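PDB 4NHB: TRAP dicarboxylate transporter-DctP subunit from Desulfovibrio desulfuricans subsp. desulfuricans, which binds sn-glycerol 3-phosphate and, as a TRAP-family periplasmic solute-binding protein, probably delivers it to a membrane transporter. Local coordinates for residues Ala77-Ala80 with Ala81-Gly85. Sequence-based numbering, arbitrary orientation.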
ATOM      1  N   ALA A  77     -10.178 -10.821  -5.839  1.00 12.27           N
ATOM      2  CA  ALA A  77     -10.219 -12.281  -5.773  1.00  9.77           C
ATOM      3  C   ALA A  77      -9.384 -12.879  -4.663  1.00 11.78           C
ATOM      4  O   ALA A  77      -9.846 -13.769  -3.970  1.00 13.10           O
ATOM      5  CB  ALA A  77      -9.802 -12.895  -7.082  1.00 11.50           C
ATOM      6  N   TYR A  78      -8.149 -12.419  -4.488  1.00 10.29           N
ATOM      7  CA  TYR A  78      -7.320 -13.111  -3.513  1.00  6.04           C
ATOM      8  C   TYR A  78      -7.725 -12.689  -2.093  1.00 10.45           C
ATOM      9  O   TYR A  78      -7.555 -13.482  -1.187  1.00 11.26           O
ATOM     10  CB  TYR A  78      -5.798 -13.014  -3.799  1.00  8.69           C
ATOM     11  CG  TYR A  78      -5.104 -11.665  -3.603  1.00 10.87           C
ATOM     12  CD1 TYR A  78      -5.027 -11.062  -2.353  1.00  9.62           C
ATOM     13  CD2 TYR A  78      -4.506 -11.032  -4.668  1.00  7.42           C
ATOM     14  CE1 TYR A  78      -4.382  -9.858  -2.180  1.00  6.75           C
ATOM     15  CE2 TYR A  78      -3.818  -9.834  -4.517  1.00  7.88           C
ATOM     16  CZ  TYR A  78      -3.736  -9.253  -3.276  1.00  7.11           C
ATOM     17  OH  TYR A  78      -3.034  -8.052  -3.146  1.00  8.87           O
ATOM     18  N   ILE A  79      -8.282 -11.480  -1.911  1.00  5.90           N
ATOM     19  CA  ILE A  79      -8.808 -11.090  -0.581  1.00  7.20           C
ATOM     20  C   ILE A  79      -9.933 -12.081  -0.216  1.00 12.92           C
ATOM     21  O   ILE A  79      -9.924 -12.728   0.837  1.00 13.22           O
ATOM     22  CB  ILE A  79      -9.300  -9.619  -0.556  1.00  8.21           C
ATOM     23  CG1 ILE A  79      -8.088  -8.678  -0.525  1.00 13.90           C
ATOM     24  CG2 ILE A  79     -10.176  -9.369   0.663  1.00 11.86           C
ATOM     25  CD1 ILE A  79      -8.330  -7.215  -1.012  1.00  8.35           C
ATOM     26  N   ALA A  80     -10.837 -12.280  -1.165  1.00 12.41           N
ATOM     27  CA  ALA A  80     -11.980 -13.169  -0.958  1.00 14.02           C
ATOM     28  C   ALA A  80     -11.495 -14.567  -0.689  1.00 13.83           C
ATOM     29  O   ALA A  80     -12.016 -15.225   0.191  1.00 13.93           O
ATOM     30  CB  ALA A  80     -12.882 -13.153  -2.190  1.00 13.49           C
ATOM     31  N   ALA A  81     -10.490 -15.025  -1.438  1.00 16.52           N
ATOM     32  CA  ALA A  81      -9.956 -16.365  -1.224  1.00 18.11           C
ATOM     33  C   ALA A  81      -9.319 -16.486   0.150  1.00 19.49           C
ATOM     34  O   ALA A  81      -9.320 -17.580   0.747  1.00 16.66           O
ATOM     35  CB  ALA A  81      -8.942 -16.729  -2.287  1.00 17.18           C
ATOM     36  N   THR A  82      -8.762 -15.386   0.657  1.00  9.38           N
ATOM     37  CA  THR A  82      -8.103 -15.466   1.945  1.00 10.49           C
ATOM     38  C   THR A  82      -9.176 -15.456   3.026  1.00 12.47           C
ATOM     39  O   THR A  82      -9.032 -16.136   4.041  1.00 12.87           O
ATOM     40  CB  THR A  82      -7.072 -14.357   2.187  1.00 13.30           C
ATOM     41  OG1 THR A  82      -6.138 -14.281   1.088  1.00 15.39           O
ATOM     42  CG2 THR A  82      -6.287 -14.653   3.446  1.00 12.64           C
ATOM     43  N   ARG A  83     -10.247 -14.703   2.791  1.00  9.66           N
ATOM     44  CA  ARG A  83     -11.358 -14.649   3.739  1.00 13.08           C
ATOM     45  C   ARG A  83     -11.954 -16.035   3.859  1.00 21.01           C
ATOM     46  O   ARG A  83     -12.281 -16.485   4.944  1.00 19.07           O
ATOM     47  CB  ARG A  83     -12.419 -13.645   3.311  1.00  9.65           C
ATOM     48  CG  ARG A  83     -11.922 -12.212   3.433  1.00 11.69           C
ATOM     49  CD  ARG A  83     -12.979 -11.224   3.032  1.00 12.17           C
ATOM     50  NE  ARG A  83     -14.083 -11.174   4.014  1.00 16.74           N
ATOM     51  CZ  ARG A  83     -15.270 -10.624   3.768  1.00 21.29           C
ATOM     52  NH1 ARG A  83     -15.525 -10.095   2.583  1.00 25.82           N
ATOM     53  NH2 ARG A  83     -16.214 -10.600   4.710  1.00 27.71           N
ATOM     54  N   LYS A  84     -12.038 -16.735   2.739  1.00 17.96           N
ATOM     55  CA  LYS A  84     -12.594 -18.077   2.757  1.00 18.57           C
ATOM     56  C   LYS A  84     -11.652 -19.133   3.306  1.00 19.18           C
ATOM     57  O   LYS A  84     -12.110 -20.201   3.708  1.00 19.95           O
ATOM     58  CB  LYS A  84     -13.085 -18.438   1.351  1.00 17.78           C
ATOM     59  CG  LYS A  84     -14.160 -17.464   0.876  1.00 35.47           C
ATOM     60  CD  LYS A  84     -15.282 -18.144   0.072  1.00 50.34           C
ATOM     61  CE  LYS A  84     -15.326 -17.733  -1.402  1.00 51.73           C
ATOM     62  NZ  LYS A  84     -15.116 -16.253  -1.670  1.00 56.69           N
ATOM     63  N   GLY A  85     -10.346 -18.842   3.352  1.00 17.62           N
ATOM     64  CA  GLY A  85      -9.365 -19.803   3.818  1.00 12.42           C
ATOM     65  C   GLY A  85      -8.902 -20.745   2.733  1.00 13.66           C
ATOM     66  O   GLY A  85      -8.118 -21.675   2.952  1.00 15.10           O
TER
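Thr82 turns its hydroxyl back onto the preceding helical turn, where OG1 donates to the carbonyl O of Tyr78 at 2.8 Å. A chi1 of -52° sets OG1 beside its own backbone N, and Thr82 N and OG1 reach Tyr78 O from opposite faces of its carbonyl plane; the backbone hydrogen bond from Thr82 N is the most bent of the four i to i+4 bonds here, with an N-H...O angle of 136°. One residue on, Arg83 N bonds to Ile79 O at 2.8 Å, nearly in line with the C=O bond. The aliphatic part of Arg83 runs close by the same carbonyl, CG 3.3 Å from Ile79 O, and the two side chains cross at an angle, Arg83 CD 4.1 Å from Ile79 CG2; NE beyond it bonds to Ser138 O. All this belongs to the C-terminal end of helix 75-84 in the periplasmic-binding-protein fold; Gly85, with positive phi, ends it. The buried face of the helix rests on strand 89-92, with Thr82 on Cys90 and Ile79 on Thr92; Ile79 also touches Gln95 in the loop beyond. Gln95 binds sn-glycerol 3-phosphate, consistent with a second-shell place for Ile79. On an outer face, Lys84 folds back until NZ stands 3.9 Å from Ala80 CB.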